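Local coordinates for LP04448p (Drosophila melanogaster, PDB 2QK2), which probably binds tubulin through this TOG domain, a HEAT-repeat array characteristic of the XMAP215/Dis1 proteins that track growing microtubule plus ends, at residues 35-40 with 74-79; 80-85 with 122-127; 137-142 with 175-180; 196-201 with 228-233; 204-209 with 234-239. All blocks are in the same frame, centred on the assembly; numbering follows the deposited sequence.

Overall arrangement
The five contacts follow the all-helical TOG array from its N-terminal part to its C-terminal tail. Contacts 1 and 2 share helix 71-88, their centres about 13 Å apart, and meet where Cys80 packs against Leu36, Leu39 and Glu40. Contact 3, joining helices 131-141 and 171-185, lies about 21 Å from contact 2, centre to centre. Contacts 4 and 5 share helix 190-207, and their segments alternate along the chain; the others close one after another. The centres of contacts 4 and 5 are about 10 Å apart. Contacts 1 and 4, centres about 34 Å apart, lie on opposite sides of the chain's centre. Near-parallel helix pairs in contacts 1 to 3 extend the solenoid; a steeper crossing and the tail end it.

Contact 1 of 5, residues 35-40 with 74-79; sequences SLEVLE and VAMAGK
Met76, modelled as selenomethionine, reaches from helix 71-88 across to Leu36 and Glu37 on helix 29-45. Its CB starts beside the leucine, 4.0 Å from Leu36 CD1. The chain then runs out from its helix, and Met76 SE passes 4.4 Å from Leu36 CB. A bend at the last torsion (chi3 79°) turns the terminal methyl onto the far helix, where Met76 CE lies 3.6 Å from Glu37 N and 3.7 Å from Glu37 CG. The same methyl, Met76 CE, touches Leu36 CB at 3.9 Å. A long, unbranched and pliable side chain suits this place, because its reach bridges the 9.9 Å between the helix axes, whose directions differ by 28°.

Leu36 answers from the buried side. Its CD1 comes 4.2 Å from Ala77 CB, where the small alanine lets the branched leucine settle close to the helix. Leu24 and Leu61 press on the leucine as well, while Val64 and Ile65 pack on Ala77, so this half belongs to the hydrophobic interior.

Farther along, Glu40 and Lys79 meet nearly at right angles, with Glu40 CD 4.1 Å from Lys79 CG. The glutamate carboxylate thus lies by a methylene of the lysine, whose ammonium leads away to a salt bridge with Glu120; Glu37 likewise turns its acid to Lys33. Lys79 and Glu37 lend their methylenes to the interface while spending their charges on those other partners, which implies that the helices are held together here chiefly by apolar contact.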
# COMPACT_ATOMS: atom_id res chain seq x y z
N SER A 35 -18.50 -14.66 4.77
CA SER A 35 -18.63 -13.24 5.13
C SER A 35 -17.87 -12.37 4.13
O SER A 35 -18.40 -11.38 3.63
CB SER A 35 -18.09 -12.98 6.54
OG SER A 35 -19.00 -13.38 7.54
N LEU A 36 -16.63 -12.74 3.84
CA LEU A 36 -15.81 -11.96 2.91
C LEU A 36 -16.40 -11.95 1.49
O LEU A 36 -16.32 -10.93 0.79
CB LEU A 36 -14.36 -12.48 2.90
CG LEU A 36 -13.61 -12.36 4.23
CD1 LEU A 36 -12.18 -12.86 4.06
CD2 LEU A 36 -13.60 -10.91 4.71
N GLU A 37 -16.99 -13.07 1.07
CA GLU A 37 -17.61 -13.16 -0.26
C GLU A 37 -18.70 -12.12 -0.42
O GLU A 37 -18.75 -11.38 -1.41
CB GLU A 37 -18.29 -14.51 -0.48
CG GLU A 37 -17.41 -15.65 -0.86
CD GLU A 37 -18.24 -16.84 -1.31
OE1 GLU A 37 -18.90 -16.73 -2.37
OE2 GLU A 37 -18.25 -17.87 -0.61
N VAL A 38 -19.60 -12.09 0.56
CA VAL A 38 -20.71 -11.16 0.54
C VAL A 38 -20.20 -9.72 0.55
O VAL A 38 -20.71 -8.88 -0.19
CB VAL A 38 -21.64 -11.39 1.76
CG1 VAL A 38 -22.73 -10.34 1.79
CG2 VAL A 38 -22.26 -12.78 1.67
N LEU A 39 -19.20 -9.45 1.38
CA LEU A 39 -18.64 -8.11 1.46
C LEU A 39 -17.99 -7.72 0.13
O LEU A 39 -18.22 -6.63 -0.39
CB LEU A 39 -17.59 -8.02 2.57
CG LEU A 39 -16.80 -6.70 2.65
CD1 LEU A 39 -17.74 -5.55 2.97
CD2 LEU A 39 -15.72 -6.83 3.71
N GLU A 40 -17.17 -8.62 -0.42
CA GLU A 40 -16.50 -8.30 -1.67
C GLU A 40 -17.51 -7.95 -2.76
O GLU A 40 -17.26 -7.06 -3.57
CB GLU A 40 -15.63 -9.46 -2.14
CG GLU A 40 -14.69 -9.04 -3.27
CD GLU A 40 -13.63 -10.08 -3.60
OE1 GLU A 40 -13.00 -10.61 -2.66
OE2 GLU A 40 -13.42 -10.35 -4.80
N VAL A 74 -6.70 -14.43 3.38
CA VAL A 74 -5.83 -13.26 3.48
C VAL A 74 -5.98 -12.42 2.21
O VAL A 74 -6.18 -11.20 2.29
CB VAL A 74 -4.36 -13.68 3.67
CG1 VAL A 74 -3.45 -12.46 3.56
CG2 VAL A 74 -4.20 -14.35 5.03
N ALA A 75 -5.91 -13.07 1.05
CA ALA A 75 -6.05 -12.37 -0.23
C ALA A 75 -7.41 -11.71 -0.36
O ALA A 75 -7.51 -10.57 -0.81
CB ALA A 75 -5.83 -13.34 -1.40
N MSE A 76 -8.47 -12.43 0.01
CA MSE A 76 -9.82 -11.86 -0.08
C MSE A 76 -9.96 -10.64 0.84
O MSE A 76 -10.56 -9.63 0.46
CB MSE A 76 -10.88 -12.89 0.32
CG MSE A 76 -11.06 -14.07 -0.65
SE MSE A 76 -12.48 -15.24 0.02
CE MSE A 76 -14.01 -14.23 -0.55
N ALA A 77 -9.41 -10.75 2.04
CA ALA A 77 -9.48 -9.65 3.01
C ALA A 77 -8.67 -8.45 2.49
O ALA A 77 -9.06 -7.30 2.68
CB ALA A 77 -8.96 -10.11 4.37
N GLY A 78 -7.54 -8.73 1.84
CA GLY A 78 -6.73 -7.66 1.29
C GLY A 78 -7.49 -6.95 0.19
O GLY A 78 -7.52 -5.72 0.13
N LYS A 79 -8.12 -7.73 -0.68
CA LYS A 79 -8.90 -7.17 -1.79
C LYS A 79 -10.03 -6.30 -1.24
O LYS A 79 -10.23 -5.16 -1.68
CB LYS A 79 -9.47 -8.30 -2.65
CG LYS A 79 -10.27 -7.82 -3.85
CD LYS A 79 -9.36 -7.08 -4.82
CE LYS A 79 -10.11 -6.65 -6.07
NZ LYS A 79 -9.19 -5.96 -7.03

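Contact 2 of 5, residues 80-85 with 122-127; sequences CLALLA and IDAIYA
Ala124 and Ala85 bring their methyl groups together on the facing sides of helices 112-126 and 71-88, CB to CB at 3.8 Å. These are low bumps, and they allow the helix axes to approach to 8.0 Å while running nearly side by side at 19°. The methyl of Ala124 enters a shallow hollow whose floor is the backbone of the other helix: Ala124 CB lies 3.5 Å from Ala82 O, with the methyl of Ala82 bordering the hollow more loosely. Ala85 fits in the reverse sense, its CB lodged between Ala124 and the methylene of Ile125, 3.8 Å from Ile125 CG1.

One turn before Ala85, Leu81 meets Ile125, the residue after Ala124. Ile125 places CG1 anti to its carbonyl carbon (chi1 -66°), and an extended second torsion (chi2 -178°) carries its delta methyl outward to the leucine branch, Ile125 CD1 to Leu81 CD2 at 4.0 Å. Phe92 packs against both of these residues, and Ala96, Cys99 and Leu103 of helix 93-105 back the isoleucine.

A water also joins the two backbones. The carbonyls of Ala85 and Ala124 point roughly the same way, and the water sits beyond them, donating one hydrogen to Ala85 O at 2.8 Å and the other to Ala124 O at 2.8 Å. Alanine suits the close places; the longer isoleucine and leucine suit those where the backbones stand farther apart. Such near-parallel stacking of helices 71-88 and 112-126, small residues at the closest approach, is consistent with an alpha-solenoid of HEAT repeats, the fold of the TOG domain.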
# COMPACT_ATOMS: atom_id res chain seq x y z
N CYS A 80 -10.78 -6.82 -0.28
CA CYS A 80 -11.88 -6.07 0.32
C CYS A 80 -11.39 -4.75 0.93
O CYS A 80 -12.05 -3.73 0.82
CB CYS A 80 -12.57 -6.90 1.40
SG CYS A 80 -13.66 -8.20 0.78
N LEU A 81 -10.22 -4.79 1.58
CA LEU A 81 -9.67 -3.59 2.21
C LEU A 81 -9.33 -2.56 1.13
O LEU A 81 -9.56 -1.36 1.32
CB LEU A 81 -8.42 -3.95 3.02
CG LEU A 81 -7.81 -2.82 3.87
CD1 LEU A 81 -8.85 -2.28 4.85
CD2 LEU A 81 -6.61 -3.36 4.62
N ALA A 82 -8.80 -3.03 0.01
CA ALA A 82 -8.45 -2.16 -1.10
C ALA A 82 -9.70 -1.48 -1.66
O ALA A 82 -9.72 -0.27 -1.87
CB ALA A 82 -7.76 -2.96 -2.21
N LEU A 83 -10.76 -2.26 -1.89
CA LEU A 83 -12.00 -1.71 -2.42
C LEU A 83 -12.64 -0.75 -1.44
O LEU A 83 -13.22 0.27 -1.83
CB LEU A 83 -12.98 -2.83 -2.78
CG LEU A 83 -12.52 -3.79 -3.89
CD1 LEU A 83 -13.48 -4.96 -4.00
CD2 LEU A 83 -12.43 -3.04 -5.20
N LEU A 84 -12.52 -1.05 -0.15
CA LEU A 84 -13.08 -0.19 0.88
C LEU A 84 -12.33 1.15 0.86
O LEU A 84 -12.95 2.22 0.90
CB LEU A 84 -12.96 -0.85 2.25
CG LEU A 84 -13.46 -0.06 3.47
CD1 LEU A 84 -14.96 0.20 3.35
CD2 LEU A 84 -13.15 -0.84 4.74
N ALA A 85 -11.01 1.09 0.81
CA ALA A 85 -10.21 2.31 0.80
C ALA A 85 -10.49 3.14 -0.45
O ALA A 85 -10.52 4.37 -0.39
CB ALA A 85 -8.72 1.98 0.89
N ILE A 122 -2.53 -1.60 0.15
CA ILE A 122 -1.70 -0.52 0.64
C ILE A 122 -1.66 0.66 -0.33
O ILE A 122 -1.56 1.82 0.10
CB ILE A 122 -0.26 -1.01 0.99
CG1 ILE A 122 0.42 0.03 1.88
CG2 ILE A 122 0.57 -1.24 -0.27
CD1 ILE A 122 1.68 -0.47 2.55
N ASP A 123 -1.78 0.39 -1.63
CA ASP A 123 -1.78 1.47 -2.62
C ASP A 123 -3.06 2.32 -2.50
O ASP A 123 -3.00 3.56 -2.52
CB ASP A 123 -1.67 0.90 -4.04
CG ASP A 123 -0.26 0.38 -4.38
OD1 ASP A 123 0.65 0.49 -3.53
OD2 ASP A 123 -0.07 -0.12 -5.50
N ALA A 124 -4.21 1.67 -2.37
CA ALA A 124 -5.47 2.38 -2.24
C ALA A 124 -5.47 3.19 -0.94
O ALA A 124 -5.95 4.31 -0.90
CB ALA A 124 -6.64 1.39 -2.24
N ILE A 125 -4.89 2.62 0.11
CA ILE A 125 -4.83 3.30 1.39
C ILE A 125 -3.90 4.52 1.33
O ILE A 125 -4.19 5.56 1.93
CB ILE A 125 -4.37 2.33 2.49
CG1 ILE A 125 -5.45 1.25 2.69
CG2 ILE A 125 -4.10 3.08 3.79
CD1 ILE A 125 -5.15 0.25 3.78
N TYR A 126 -2.80 4.39 0.59
CA TYR A 126 -1.86 5.50 0.46
C TYR A 126 -2.55 6.76 -0.07
O TYR A 126 -2.26 7.87 0.36
CB TYR A 126 -0.71 5.13 -0.48
CG TYR A 126 0.24 6.28 -0.72
CD1 TYR A 126 1.04 6.76 0.30
CD2 TYR A 126 0.29 6.92 -1.97
CE1 TYR A 126 1.88 7.86 0.11
CE2 TYR A 126 1.13 8.02 -2.17
CZ TYR A 126 1.92 8.49 -1.12
OH TYR A 126 2.72 9.60 -1.29
N ALA A 127 -3.46 6.56 -1.02
CA ALA A 127 -4.19 7.66 -1.64
C ALA A 127 -4.93 8.53 -0.62
O ALA A 127 -5.21 9.70 -0.89
CB ALA A 127 -5.18 7.10 -2.66
O HOH W 1 -8.24 5.84 -0.92

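Contact 3 of 5, residues 137-142 with 175-180; sequences SIVESL and KLLTTS
Val139 is the wedge of this contact, its two methyl groups straddling the facing side of helix 171-185. With CG1 anti to the backbone N (chi1 173°), one branch leans on the serine, Val139 CG1 to Ser180 OG at 3.5 Å, and the other on the leucine, Val139 CG2 to Leu176 CD2 at 3.8 Å. Leu142 completes the tight part from the end of its segment, placing CD1 3.7 Å from Ser180 CB.

A serine can sit among these methyls because its hydroxyl is satisfied within its own helix. Ser180 OG donates to Leu176 O over 2.8 Å, approaching from the opposite face of the carbonyl plane to the helical N-H of Ser180, so the oxygen is gripped twice. Being small, serine also gives Val139 and Leu142 access close to the helix.

The packing slackens elsewhere: Val139 CG2 is 4.4 Å from Leu177 CD1, and the axes stay 10.4 Å apart at 16°. Val139 and Leu176 mark the side that is partly open to solvent, whereas Leu142, Leu177 and Ser180 are buried. Inward, Ile138 rests on Phe156 and Ile157 and Leu142 on Thr153, all of helix 147-161; Leu177 reaches Leu131 at the start of helix 131-141. Ser137 and Ser141 face helix 93-105, which places helix 131-141 between that earlier helix and helix 171-185 in an array without strands.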
# COMPACT_ATOMS: atom_id res chain seq x y z
N SER A 137 6.49 4.30 9.84
CA SER A 137 6.16 2.92 9.51
C SER A 137 6.95 2.45 8.30
O SER A 137 7.53 1.36 8.29
CB SER A 137 4.66 2.78 9.23
OG SER A 137 3.90 3.12 10.38
N ILE A 138 6.98 3.29 7.27
CA ILE A 138 7.70 2.97 6.04
C ILE A 138 9.18 2.73 6.30
O ILE A 138 9.72 1.69 5.93
CB ILE A 138 7.55 4.11 5.00
CG1 ILE A 138 6.07 4.25 4.61
CG2 ILE A 138 8.41 3.83 3.77
CD1 ILE A 138 5.80 5.35 3.60
N VAL A 139 9.83 3.69 6.94
CA VAL A 139 11.26 3.58 7.25
C VAL A 139 11.54 2.37 8.13
O VAL A 139 12.50 1.64 7.91
CB VAL A 139 11.77 4.88 7.92
CG1 VAL A 139 13.21 4.71 8.39
CG2 VAL A 139 11.68 6.04 6.94
N GLU A 140 10.70 2.16 9.14
CA GLU A 140 10.88 1.03 10.03
C GLU A 140 10.79 -0.28 9.24
O GLU A 140 11.54 -1.22 9.49
CB GLU A 140 9.81 1.05 11.13
CG GLU A 140 9.93 -0.08 12.14
CD GLU A 140 8.82 -0.04 13.18
OE1 GLU A 140 8.72 0.99 13.90
OE2 GLU A 140 8.06 -1.02 13.28
N SER A 141 9.88 -0.33 8.28
CA SER A 141 9.70 -1.52 7.47
C SER A 141 10.91 -1.81 6.57
O SER A 141 11.21 -2.97 6.30
CB SER A 141 8.43 -1.40 6.62
OG SER A 141 8.13 -2.62 5.99
N LEU A 142 11.59 -0.77 6.11
CA LEU A 142 12.77 -0.96 5.27
C LEU A 142 13.89 -1.61 6.08
O LEU A 142 14.89 -2.07 5.52
CB LEU A 142 13.26 0.37 4.69
CG LEU A 142 12.46 0.92 3.51
CD1 LEU A 142 12.99 2.30 3.12
CD2 LEU A 142 12.56 -0.04 2.33
N LYS A 175 15.71 13.38 2.52
CA LYS A 175 16.95 12.81 3.02
C LYS A 175 16.72 11.49 3.74
O LYS A 175 17.46 10.53 3.55
CB LYS A 175 17.64 13.81 3.96
CG LYS A 175 18.09 15.09 3.25
CD LYS A 175 18.36 16.22 4.23
CE LYS A 175 19.61 15.97 5.06
NZ LYS A 175 20.84 16.10 4.23
N LEU A 176 15.68 11.44 4.58
CA LEU A 176 15.37 10.22 5.33
C LEU A 176 15.03 9.06 4.39
O LEU A 176 15.51 7.94 4.56
CB LEU A 176 14.19 10.47 6.27
CG LEU A 176 13.68 9.26 7.06
CD1 LEU A 176 14.76 8.80 8.03
CD2 LEU A 176 12.41 9.64 7.82
N LEU A 177 14.21 9.34 3.39
CA LEU A 177 13.82 8.32 2.43
C LEU A 177 15.01 7.84 1.61
O LEU A 177 15.21 6.64 1.46
CB LEU A 177 12.73 8.88 1.51
CG LEU A 177 11.31 8.32 1.60
CD1 LEU A 177 10.93 7.98 3.02
CD2 LEU A 177 10.36 9.36 1.02
N THR A 178 15.80 8.78 1.09
CA THR A 178 16.96 8.42 0.28
C THR A 178 17.96 7.61 1.10
O THR A 178 18.42 6.55 0.66
CB THR A 178 17.65 9.69 -0.28
OG1 THR A 178 16.68 10.50 -0.96
CG2 THR A 178 18.75 9.30 -1.27
N THR A 179 18.29 8.10 2.29
CA THR A 179 19.22 7.40 3.17
C THR A 179 18.78 5.97 3.43
O THR A 179 19.58 5.04 3.34
CB THR A 179 19.35 8.12 4.54
OG1 THR A 179 19.98 9.39 4.35
CG2 THR A 179 20.17 7.29 5.52
N SER A 180 17.50 5.80 3.77
CA SER A 180 16.96 4.48 4.06
C SER A 180 17.02 3.55 2.85
O SER A 180 17.37 2.38 2.97
CB SER A 180 15.51 4.59 4.54
OG SER A 180 15.42 5.36 5.72

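Contact 4 of 5, residues 196-201 with 228-233; sequences SAEALG and KECQEK
Cys230 lays its side chain directly on the backbone of helix 190-207, between Ala197 and Glu198. Its CB is 3.8 Å from Ala197 O, and the sulfur, turned anti to its own carbonyl carbon (chi1 -66°), rests 3.6 Å from Glu198 CA. A compact, polarisable thiol suits a surface made mostly of main chain. The methyl of Ala197 is the looser neighbour, its CB 4.4 Å from Cys230 SG.

One turn beyond Ala197, Gly201 meets Gln231, the residue after Cys230, with Gly201 CA and Gln231 CA 3.9 Å apart. Glycine, with no side chain, lets the backbones touch: Gln231 N and Cys230 CB take up the side where a side chain would stand. The axes of the short helical segments approach to 7.4 Å while crossing at -55°. Gly201 O, directed along its own helix, is met from the side by Gln231 CA at 3.5 Å in a CA-H...O contact, 139° at the hydrogen, with the first methylenes of the glutamine packed on the same oxygen.

Outside this shell the glutamine is steadied from within its own segment, since Lys228 NZ donates to Gln231 OE1 over 2.6 Å. Lys228 also forms a salt bridge with Asp209, so its ammonium ties the glutamine amide to the start of helix 209-212. On the inner side Ala197 packs on Leu185 and Ile227.

The chemistry is that of a close backbone crossing: within the two segments the helices meet through apolar and C-H...O contacts, and a polar tie lies just outside, the probable hydrogen bond from Lys205 to Gln231 O.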
# COMPACT_ATOMS: atom_id res chain seq x y z
N SER A 196 14.96 -1.28 -4.46
CA SER A 196 15.46 -0.01 -3.93
C SER A 196 15.87 0.91 -5.08
O SER A 196 15.65 2.13 -5.01
CB SER A 196 16.67 -0.25 -3.02
OG SER A 196 16.30 -1.08 -1.93
N ALA A 197 16.46 0.34 -6.12
CA ALA A 197 16.88 1.13 -7.28
C ALA A 197 15.65 1.72 -7.96
O ALA A 197 15.68 2.87 -8.41
CB ALA A 197 17.66 0.26 -8.27
N GLU A 198 14.59 0.94 -8.05
CA GLU A 198 13.36 1.40 -8.70
C GLU A 198 12.75 2.57 -7.93
O GLU A 198 12.29 3.55 -8.53
CB GLU A 198 12.34 0.27 -8.80
CG GLU A 198 11.17 0.61 -9.73
CD GLU A 198 10.27 -0.58 -10.00
OE1 GLU A 198 10.76 -1.73 -9.95
OE2 GLU A 198 9.08 -0.37 -10.28
N ALA A 199 12.77 2.48 -6.60
CA ALA A 199 12.23 3.54 -5.76
C ALA A 199 13.07 4.81 -5.89
O ALA A 199 12.54 5.92 -6.00
CB ALA A 199 12.19 3.08 -4.30
N LEU A 200 14.39 4.63 -5.87
CA LEU A 200 15.32 5.75 -5.98
C LEU A 200 15.17 6.45 -7.34
O LEU A 200 15.17 7.67 -7.42
CB LEU A 200 16.76 5.26 -5.80
CG LEU A 200 17.52 5.48 -4.48
CD1 LEU A 200 16.66 6.18 -3.44
CD2 LEU A 200 18.01 4.14 -3.99
N GLY A 201 15.06 5.65 -8.40
CA GLY A 201 14.92 6.22 -9.73
C GLY A 201 13.62 7.00 -9.86
O GLY A 201 13.57 8.06 -10.49
N LYS A 228 19.37 4.96 -12.69
CA LYS A 228 19.05 5.76 -13.87
C LYS A 228 18.16 5.01 -14.85
O LYS A 228 17.30 5.61 -15.49
CB LYS A 228 20.33 6.25 -14.56
CG LYS A 228 20.67 7.71 -14.25
CD LYS A 228 20.65 7.99 -12.74
CE LYS A 228 20.98 9.44 -12.41
NZ LYS A 228 20.03 10.43 -13.00
N GLU A 229 18.36 3.71 -14.97
CA GLU A 229 17.51 2.92 -15.86
C GLU A 229 16.08 3.05 -15.37
O GLU A 229 15.16 3.38 -16.14
CB GLU A 229 17.91 1.45 -15.84
CG GLU A 229 19.03 1.08 -16.78
CD GLU A 229 19.25 -0.41 -16.84
OE1 GLU A 229 19.79 -0.98 -15.86
OE2 GLU A 229 18.86 -1.02 -17.86
N CYS A 230 15.88 2.79 -14.08
CA CYS A 230 14.56 2.88 -13.48
C CYS A 230 14.02 4.29 -13.62
O CYS A 230 12.84 4.49 -13.91
CB CYS A 230 14.64 2.48 -12.01
SG CYS A 230 15.07 0.74 -11.75
N GLN A 231 14.89 5.29 -13.42
CA GLN A 231 14.47 6.67 -13.53
C GLN A 231 13.83 6.92 -14.90
O GLN A 231 12.79 7.56 -15.00
CB GLN A 231 15.67 7.61 -13.37
CG GLN A 231 15.30 9.09 -13.34
CD GLN A 231 16.52 10.00 -13.36
OE1 GLN A 231 17.55 9.69 -12.76
NE2 GLN A 231 16.40 11.13 -14.04
N GLU A 232 14.47 6.38 -15.94
CA GLU A 232 13.98 6.55 -17.30
C GLU A 232 12.59 5.98 -17.51
O GLU A 232 11.76 6.60 -18.16
CB GLU A 232 14.93 5.89 -18.31
CG GLU A 232 16.29 6.54 -18.44
CD GLU A 232 16.89 6.32 -19.82
OE1 GLU A 232 16.83 5.17 -20.32
OE2 GLU A 232 17.41 7.29 -20.40
N LYS A 233 12.36 4.79 -16.96
CA LYS A 233 11.08 4.11 -17.10
C LYS A 233 9.98 4.59 -16.17
O LYS A 233 8.80 4.36 -16.42
CB LYS A 233 11.30 2.61 -16.93
CG LYS A 233 12.34 2.06 -17.88
CD LYS A 233 12.48 0.55 -17.75
CE LYS A 233 13.50 0.02 -18.75
NZ LYS A 233 13.60 -1.47 -18.68

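Contact 5 of 5, residues 204-209 with 234-239; sequences IKLMGD and AEIKIK
Lys205 and Leu206, on the last turn of helix 190-207, are flanked by the irregular chain that follows helix 221-233, with CA atoms 6.6 Å apart for Lys205 and Ala234 and 6.5 Å for Leu206 and Ile236. In the alpha-solenoid of the TOG domain this is where the C-terminal tail runs along the end of helix 190-207 toward the loop at Thr162 to Pro166.

Lysine suits the rim, being able to offer both methylenes and a charge. Its chain bends at chi2 and chi4, bringing Lys205 CG to 3.7 Å from Ala234 CB and the ammonium onto the backbone, where Lys205 NZ donates to Ala234 O over 2.9 Å. The donor stands 16° off the carbonyl plane, with a C=O...N angle of 153°. The same ammonium also probably bonds to Gln231 O, so it gathers carbonyls at the C-terminal end of helix 221-233, a site where a positive charge is probably favourable to the helix dipole. Ala234, the first residue to leave helical angles there, is small enough to lie beneath the lysine chain.

Next to this polar corner the contact becomes apolar. Ile236 bends at its second torsion (chi2 -54°), which lays its delta methyl over the helix surface, Ile236 CD1 to Leu206 CB at 3.9 Å. The beta-branch supplies a second methyl for the leucine tip, Ile236 CG2 to Leu206 CD1 at 3.7 Å, the two side chains crossing nearly at right angles. Pro166 also touches Leu206. Beyond Ile236, Ile238 adds a looser touch, its CD1 standing 4.2 Å from Leu206 CD1.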
# COMPACT_ATOMS: atom_id res chain seq x y z
N ILE A 204 13.95 10.35 -8.18
CA ILE A 204 14.67 11.34 -8.98
C ILE A 204 13.74 11.88 -10.07
O ILE A 204 13.73 13.08 -10.36
CB ILE A 204 15.92 10.73 -9.66
CG1 ILE A 204 16.91 10.22 -8.60
CG2 ILE A 204 16.60 11.78 -10.53
CD1 ILE A 204 18.16 9.59 -9.19
N LYS A 205 12.96 10.98 -10.66
CA LYS A 205 12.00 11.35 -11.69
C LYS A 205 11.05 12.43 -11.16
O LYS A 205 10.72 13.38 -11.86
CB LYS A 205 11.17 10.13 -12.11
CG LYS A 205 11.19 9.85 -13.60
CD LYS A 205 10.55 10.96 -14.41
CE LYS A 205 10.96 10.87 -15.88
NZ LYS A 205 10.85 9.49 -16.45
N LEU A 206 10.61 12.27 -9.92
CA LEU A 206 9.69 13.22 -9.31
C LEU A 206 10.31 14.50 -8.76
O LEU A 206 9.77 15.59 -8.97
CB LEU A 206 8.91 12.54 -8.17
CG LEU A 206 7.90 13.41 -7.41
CD1 LEU A 206 6.68 13.65 -8.28
CD2 LEU A 206 7.49 12.73 -6.11
N MSE A 207 11.42 14.38 -8.04
CA MSE A 207 12.04 15.54 -7.42
C MSE A 207 13.12 16.24 -8.25
O MSE A 207 13.48 17.37 -7.94
CB MSE A 207 12.62 15.16 -6.06
CG MSE A 207 11.62 14.52 -5.10
SE MSE A 207 10.05 15.62 -4.76
CE MSE A 207 10.83 16.89 -3.54
N GLY A 208 13.63 15.57 -9.28
CA GLY A 208 14.66 16.17 -10.10
C GLY A 208 16.07 15.76 -9.71
O GLY A 208 16.37 15.57 -8.53
N ASP A 209 16.94 15.63 -10.71
CA ASP A 209 18.33 15.23 -10.49
C ASP A 209 19.10 16.12 -9.51
O ASP A 209 19.77 15.62 -8.61
CB ASP A 209 19.08 15.21 -11.83
CG ASP A 209 19.61 13.84 -12.18
OD1 ASP A 209 20.46 13.31 -11.43
OD2 ASP A 209 19.18 13.28 -13.22
N ALA A 234 10.35 5.26 -15.09
CA ALA A 234 9.37 5.76 -14.14
C ALA A 234 8.42 6.76 -14.80
O ALA A 234 8.86 7.62 -15.58
CB ALA A 234 10.07 6.41 -12.95
N GLU A 235 7.13 6.66 -14.49
CA GLU A 235 6.12 7.56 -15.03
C GLU A 235 5.39 8.27 -13.89
O GLU A 235 4.65 7.64 -13.15
CB GLU A 235 5.10 6.79 -15.86
CG GLU A 235 5.66 6.04 -17.04
CD GLU A 235 4.58 5.38 -17.88
OE1 GLU A 235 3.83 4.55 -17.32
OE2 GLU A 235 4.49 5.68 -19.09
N ILE A 236 5.60 9.58 -13.76
CA ILE A 236 4.93 10.34 -12.72
C ILE A 236 3.53 10.66 -13.21
O ILE A 236 3.33 11.50 -14.09
CB ILE A 236 5.68 11.65 -12.41
CG1 ILE A 236 7.12 11.33 -12.00
CG2 ILE A 236 4.96 12.40 -11.29
CD1 ILE A 236 7.25 10.32 -10.87
N LYS A 237 2.55 9.98 -12.62
CA LYS A 237 1.16 10.13 -13.00
C LYS A 237 0.44 11.37 -12.46
O LYS A 237 -0.72 11.59 -12.79
CB LYS A 237 0.40 8.88 -12.58
CG LYS A 237 1.00 7.61 -13.17
CD LYS A 237 0.60 6.37 -12.39
CE LYS A 237 1.21 5.12 -13.00
NZ LYS A 237 2.70 5.21 -13.14
N ILE A 238 1.12 12.19 -11.67
CA ILE A 238 0.47 13.38 -11.13
C ILE A 238 0.83 14.67 -11.85
O ILE A 238 1.66 14.69 -12.77
CB ILE A 238 0.78 13.55 -9.61
CG1 ILE A 238 2.29 13.62 -9.37
CG2 ILE A 238 0.17 12.40 -8.83
CD1 ILE A 238 2.91 14.97 -9.67
N LYS A 239 0.18 15.76 -11.42
CA LYS A 239 0.41 17.09 -11.98
C LYS A 239 0.87 18.00 -10.84
O LYS A 239 0.14 18.19 -9.87
CB LYS A 239 -0.89 17.64 -12.57
CG LYS A 239 -0.81 19.10 -13.02
CD LYS A 239 0.13 19.27 -14.20
CE LYS A 239 0.16 20.72 -14.66
NZ LYS A 239 1.01 20.90 -15.87